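Local coordinates for cell envelope-related transcriptional attenuator domain-containing protein (Streptococcus agalactiae, PDB 3OKZ) that is of unknown function but, as a LytR/CpsA/Psr family member, may attach anionic polymers such as capsule or teichoic acid to the cell wall, at residues Ile130-Lys135 with Gln186-Gln191; Gln118-Leu123 with Gln164-Ser169. All coordinates share one frame; numbering follows the deposited sequence.

Contact 1: Ile130-Lys135 with Gln186-Gln191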
loop_
_atom_site.group_PDB
_atom_site.type_symbol
_atom_site.label_atom_id
_atom_site.label_comp_id
_atom_site.label_asym_id
_atom_site.label_seq_id
_atom_site.Cartn_x
_atom_site.Cartn_y
_atom_site.Cartn_z
ATOM N N ILE A 130 2.128 -1.799 -19.597
ATOM C CA ILE A 130 2.122 -3.184 -19.127
ATOM C C ILE A 130 0.967 -3.970 -19.724
ATOM O O ILE A 130 -0.001 -3.388 -20.255
ATOM C CB ILE A 130 1.991 -3.282 -17.618
ATOM C CG1 ILE A 130 0.624 -2.747 -17.188
ATOM C CG2 ILE A 130 3.139 -2.541 -16.946
ATOM C CD1 ILE A 130 0.367 -2.887 -15.704
ATOM N N THR A 131 1.078 -5.295 -19.599
ATOM C CA THR A 131 0.102 -6.250 -20.113
ATOM C C THR A 131 -0.702 -6.930 -19.010
ATOM O O THR A 131 -0.127 -7.599 -18.156
ATOM C CB THR A 131 0.832 -7.338 -20.942
ATOM O OG1 THR A 131 1.292 -6.760 -22.165
ATOM C CG2 THR A 131 -0.078 -8.513 -21.257
ATOM N N VAL A 132 -2.027 -6.754 -19.029
ATOM C CA VAL A 132 -2.911 -7.390 -18.046
ATOM C C VAL A 132 -4.066 -8.096 -18.734
ATOM O O VAL A 132 -4.435 -7.751 -19.855
ATOM C CB VAL A 132 -3.537 -6.387 -17.046
ATOM C CG1 VAL A 132 -2.458 -5.795 -16.151
ATOM C CG2 VAL A 132 -4.322 -5.314 -17.801
ATOM N N THR A 133 -4.648 -9.068 -18.036
ATOM C CA THR A 133 -5.765 -9.853 -18.563
ATOM C C THR A 133 -7.075 -9.570 -17.817
ATOM O O THR A 133 -7.156 -9.747 -16.600
ATOM C CB THR A 133 -5.462 -11.374 -18.458
ATOM O OG1 THR A 133 -4.218 -11.668 -19.112
ATOM C CG2 THR A 133 -6.579 -12.184 -19.089
ATOM N N ASN A 134 -8.095 -9.133 -18.553
ATOM C CA ASN A 134 -9.397 -8.829 -17.962
ATOM C C ASN A 134 -10.245 -10.087 -17.963
ATOM O O ASN A 134 -10.889 -10.410 -18.954
ATOM C CB ASN A 134 -10.098 -7.727 -18.757
ATOM C CG ASN A 134 -11.548 -7.558 -18.356
ATOM O OD1 ASN A 134 -11.889 -7.634 -17.176
ATOM N ND2 ASN A 134 -12.409 -7.315 -19.334
ATOM N N LYS A 135 -10.245 -10.790 -16.841
ATOM C CA LYS A 135 -10.979 -12.044 -16.731
ATOM C C LYS A 135 -12.481 -11.897 -16.918
ATOM O O LYS A 135 -13.180 -12.891 -17.085
ATOM C CB LYS A 135 -10.683 -12.709 -15.382
ATOM C CG LYS A 135 -11.016 -11.818 -14.196
ATOM C CD LYS A 135 -10.845 -12.510 -12.851
ATOM C CE LYS A 135 -11.271 -11.570 -11.728
ATOM N NZ LYS A 135 -11.206 -12.202 -10.383
ATOM N N GLN A 186 -4.363 -4.234 -7.733
ATOM C CA GLN A 186 -3.451 -3.168 -7.339
ATOM C C GLN A 186 -2.026 -3.704 -7.206
ATOM O O GLN A 186 -1.069 -3.061 -7.644
ATOM C CB GLN A 186 -3.882 -2.568 -6.009
ATOM C CG GLN A 186 -4.860 -1.414 -6.125
ATOM C CD GLN A 186 -5.201 -0.816 -4.770
ATOM O OE1 GLN A 186 -5.895 0.198 -4.680
ATOM N NE2 GLN A 186 -4.712 -1.449 -3.704
ATOM N N ARG A 187 -1.892 -4.883 -6.600
ATOM C CA ARG A 187 -0.591 -5.513 -6.402
ATOM C C ARG A 187 0.011 -5.891 -7.744
ATOM O O ARG A 187 1.206 -5.748 -7.972
ATOM C CB ARG A 187 -0.736 -6.761 -5.528
ATOM C CG ARG A 187 -1.051 -6.499 -4.059
ATOM C CD ARG A 187 -1.366 -7.806 -3.348
ATOM N NE ARG A 187 -2.708 -7.818 -2.764
ATOM C CZ ARG A 187 -3.437 -8.918 -2.608
ATOM N NH1 ARG A 187 -2.955 -10.089 -2.998
ATOM N NH2 ARG A 187 -4.646 -8.854 -2.064
ATOM N N GLU A 188 -0.837 -6.374 -8.631
ATOM C CA GLU A 188 -0.417 -6.770 -9.956
ATOM C C GLU A 188 0.263 -5.624 -10.679
ATOM O O GLU A 188 1.389 -5.763 -11.153
ATOM C CB GLU A 188 -1.635 -7.211 -10.759
ATOM C CG GLU A 188 -1.350 -7.723 -12.150
ATOM C CD GLU A 188 -2.625 -8.153 -12.834
ATOM O OE1 GLU A 188 -3.556 -8.569 -12.104
ATOM O OE2 GLU A 188 -2.698 -8.084 -14.085
ATOM N N VAL A 189 -0.424 -4.490 -10.781
ATOM C CA VAL A 189 0.149 -3.345 -11.475
ATOM C C VAL A 189 1.513 -2.978 -10.868
ATOM O O VAL A 189 2.468 -2.709 -11.595
ATOM C CB VAL A 189 -0.814 -2.116 -11.445
ATOM C CG1 VAL A 189 -0.267 -0.996 -12.310
ATOM C CG2 VAL A 189 -2.179 -2.508 -11.979
ATOM N N ILE A 190 1.611 -2.988 -9.542
ATOM C CA ILE A 190 2.871 -2.655 -8.892
ATOM C C ILE A 190 3.960 -3.642 -9.277
ATOM O O ILE A 190 5.032 -3.248 -9.748
ATOM C CB ILE A 190 2.716 -2.615 -7.344
ATOM C CG1 ILE A 190 2.287 -1.217 -6.912
ATOM C CG2 ILE A 190 4.041 -2.932 -6.650
ATOM C CD1 ILE A 190 3.300 -0.148 -7.258
ATOM N N GLN A 191 3.678 -4.926 -9.089
ATOM C CA GLN A 191 4.640 -5.979 -9.407
ATOM C C GLN A 191 5.119 -5.938 -10.841
ATOM O O GLN A 191 6.309 -6.091 -11.100
ATOM C CB GLN A 191 4.033 -7.353 -9.130
ATOM C CG GLN A 191 3.667 -7.573 -7.675
ATOM C CD GLN A 191 2.892 -8.848 -7.478
ATOM O OE1 GLN A 191 3.359 -9.930 -7.834
ATOM N NE2 GLN A 191 1.697 -8.735 -6.914
#

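Contact 2: Gln118-Leu123 with Gln164-Ser169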
loop_
_atom_site.group_PDB
_atom_site.type_symbol
_atom_site.label_atom_id
_atom_site.label_comp_id
_atom_site.label_asym_id
_atom_site.label_seq_id
_atom_site.Cartn_x
_atom_site.Cartn_y
_atom_site.Cartn_z
ATOM N N GLN A 118 -1.144 10.553 -10.905
ATOM C CA GLN A 118 -0.413 10.893 -12.119
ATOM C C GLN A 118 0.838 10.051 -12.113
ATOM O O GLN A 118 1.213 9.470 -13.130
ATOM C CB GLN A 118 -0.013 12.368 -12.143
ATOM C CG GLN A 118 0.595 12.796 -13.474
ATOM C CD GLN A 118 -0.428 12.838 -14.602
ATOM O OE1 GLN A 118 -1.358 13.652 -14.572
ATOM N NE2 GLN A 118 -0.269 11.958 -15.598
ATOM N N GLY A 119 1.468 9.987 -10.945
ATOM C CA GLY A 119 2.683 9.219 -10.779
ATOM C C GLY A 119 2.512 7.788 -11.227
ATOM O O GLY A 119 3.361 7.259 -11.934
ATOM N N LEU A 120 1.422 7.150 -10.811
ATOM C CA LEU A 120 1.187 5.775 -11.218
ATOM C C LEU A 120 1.069 5.761 -12.726
ATOM O O LEU A 120 1.789 5.033 -13.402
ATOM C CB LEU A 120 -0.105 5.216 -10.615
ATOM C CG LEU A 120 -0.402 3.799 -11.145
ATOM C CD1 LEU A 120 0.735 2.868 -10.683
ATOM C CD2 LEU A 120 -1.771 3.288 -10.666
ATOM N N VAL A 121 0.159 6.581 -13.244
ATOM C CA VAL A 121 -0.065 6.677 -14.681
ATOM C C VAL A 121 1.238 6.884 -15.438
ATOM O O VAL A 121 1.540 6.149 -16.374
ATOM C CB VAL A 121 -1.077 7.813 -15.013
ATOM C CG1 VAL A 121 -0.909 8.289 -16.455
ATOM C CG2 VAL A 121 -2.505 7.291 -14.822
ATOM N N ASP A 122 2.008 7.886 -15.036
ATOM C CA ASP A 122 3.294 8.154 -15.683
ATOM C C ASP A 122 4.237 6.959 -15.557
ATOM O O ASP A 122 4.873 6.547 -16.523
ATOM C CB ASP A 122 3.957 9.382 -15.057
ATOM C CG ASP A 122 3.278 10.672 -15.453
ATOM O OD1 ASP A 122 3.529 11.705 -14.794
ATOM O OD2 ASP A 122 2.500 10.650 -16.435
ATOM N N LEU A 123 4.313 6.405 -14.353
ATOM C CA LEU A 123 5.188 5.273 -14.078
ATOM C C LEU A 123 4.936 4.110 -15.031
ATOM O O LEU A 123 5.866 3.568 -15.626
ATOM C CB LEU A 123 5.010 4.825 -12.628
ATOM C CG LEU A 123 6.032 3.826 -12.094
ATOM C CD1 LEU A 123 7.460 4.254 -12.467
ATOM C CD2 LEU A 123 5.834 3.710 -10.575
ATOM N N GLN A 164 -5.211 3.611 -18.442
ATOM C CA GLN A 164 -5.936 2.345 -18.348
ATOM C C GLN A 164 -5.540 1.641 -17.070
ATOM O O GLN A 164 -6.386 1.178 -16.316
ATOM C CB GLN A 164 -5.585 1.425 -19.516
ATOM C CG GLN A 164 -5.833 2.004 -20.885
ATOM C CD GLN A 164 -5.638 0.971 -21.965
ATOM O OE1 GLN A 164 -6.573 0.260 -22.333
ATOM N NE2 GLN A 164 -4.412 0.860 -22.468
ATOM N N ALA A 165 -4.237 1.551 -16.849
ATOM C CA ALA A 165 -3.706 0.906 -15.657
ATOM C C ALA A 165 -4.368 1.453 -14.391
ATOM O O ALA A 165 -4.688 0.695 -13.469
ATOM C CB ALA A 165 -2.189 1.104 -15.591
ATOM N N LEU A 166 -4.572 2.767 -14.351
ATOM C CA LEU A 166 -5.215 3.390 -13.202
ATOM C C LEU A 166 -6.617 2.795 -13.042
ATOM O O LEU A 166 -6.984 2.342 -11.954
ATOM C CB LEU A 166 -5.300 4.906 -13.394
ATOM C CG LEU A 166 -6.103 5.702 -12.358
ATOM C CD1 LEU A 166 -5.560 5.434 -10.976
ATOM C CD2 LEU A 166 -6.022 7.183 -12.665
ATOM N N VAL A 167 -7.383 2.784 -14.135
ATOM C CA VAL A 167 -8.741 2.243 -14.128
ATOM C C VAL A 167 -8.746 0.772 -13.701
ATOM O O VAL A 167 -9.621 0.337 -12.948
ATOM C CB VAL A 167 -9.415 2.387 -15.527
ATOM C CG1 VAL A 167 -10.842 1.821 -15.492
ATOM C CG2 VAL A 167 -9.463 3.863 -15.937
ATOM N N TYR A 168 -7.752 0.017 -14.158
ATOM C CA TYR A 168 -7.643 -1.390 -13.819
ATOM C C TYR A 168 -7.398 -1.637 -12.335
ATOM O O TYR A 168 -7.786 -2.674 -11.797
ATOM C CB TYR A 168 -6.516 -2.021 -14.623
ATOM C CG TYR A 168 -6.366 -3.520 -14.442
ATOM C CD1 TYR A 168 -7.281 -4.404 -15.004
ATOM C CD2 TYR A 168 -5.288 -4.048 -13.733
ATOM C CE1 TYR A 168 -7.122 -5.771 -14.875
ATOM C CE2 TYR A 168 -5.124 -5.426 -13.595
ATOM C CZ TYR A 168 -6.041 -6.274 -14.174
ATOM O OH TYR A 168 -5.851 -7.630 -14.081
ATOM N N SER A 169 -6.754 -0.697 -11.658
ATOM C CA SER A 169 -6.487 -0.889 -10.236
ATOM C C SER A 169 -7.463 -0.170 -9.312
ATOM O O SER A 169 -7.286 -0.179 -8.095
ATOM C CB SER A 169 -5.062 -0.461 -9.906
ATOM O OG SER A 169 -4.842 0.866 -10.330
#

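Contact 1: Ile130-Lys135 with Gln186-Gln191
Glu188 reaches the strand 130-134 because its CG stands anti to the backbone N (chi1 -177°) and the chain stays extended beyond it, which carries the carboxylate from the helix to the side of Val132. Ile130 comes from the strand with CG1 between its backbone N and carbonyl carbon (chi1 65°) and CD1 extended (chi2 176°), which brings CD1 to Val189. There CD1 meets CG1 of Val189 at 3.9 Å, and the two side chains lie at about a right angle, an end-on touch of methyl on methyl. Along the strand, Ile130 and Val132 both direct their CB atoms at the helix, while Thr131 between them turns away. Glu188 OE2 is modelled 3.1 Å from Val132 CG1, an approach of oxygen to carbon that is doubtful at this resolution and probably shorter in the model than in reality; no polar bond joins the two side chains. The carboxylate finds its polar partners elsewhere: Lys192 makes a salt bridge with OE2, and the Tyr168 hydroxyl makes a weak hydrogen bond with OE1. Lys192 also binds the carbonyl O of Thr131, which puts one ammonium group between strand and helix and probably favours the charged form of Glu188. Backbone bonds from Ile130, Val132 and Asn134 pair the strand with 156-160. The contact thus lays one face of a two-stranded antiparallel sheet, 130-134 with 156-160, on the long helix 178-200, beside the central mixed sheet of the alpha/beta LytR/CpsA/Psr domain.

Contact 2: Gln118-Leu123 with Gln164-Ser169
Val121 and Leu166 form the close part of this helix-to-helix contact, where the backbones come nearest, 6.3 Å between the CA atoms of the two residues. CG2 of Val121 sits against the base of the leucine, 3.9 Å from Leu166 CB, and also touches its branch at CD2 (4.1 Å). Leu120, one residue earlier, has CG anti to its backbone N (chi1 175°), which carries the side chain across to Ser169. Its CD2 methyl lies 3.9 Å from Ser169 OG and 4.4 Å from Leu166 CD1. Ala165 also faces helix 117-126 and packs on Val124, one residue beyond the segment.

The outer side is looser and polar. Gln118, exposed, turns away from the helix 162-168 and gives its NE2 to Asp122 OD2 (3.2 Å) one turn on; the amide reaches the oxygen from above the carboxylate plane, 48° out of it. Thus an apolar seam of Leu120, Val121 and Leu166, with an i to i+4 Gln118-Asp122 pair on the outer side, makes a small helix-helix interface within the alpha/beta fold of the LytR/CpsA/Psr family.

Overall arrangement
Both contacts are largely buried, lie on the same side of the chain's centre and have centres about 11 Å apart. Their segments alternate along the chain: helix 117-126 leads into strand 130-134, and helix 162-168 leads into helix 178-200, so each contact joins one member of either pair. Tyr168 of segment 164-169 connects them, its ring packing on Val132. Contact 1 sets a strand on a helix and mixes methyl packing with a carboxylate held by charge; contact 2 sets helix on helix, with almost purely aliphatic touching. Each has one partly exposed member, Glu188 in contact 1 and Leu120 in contact 2, among touching residues that are otherwise buried.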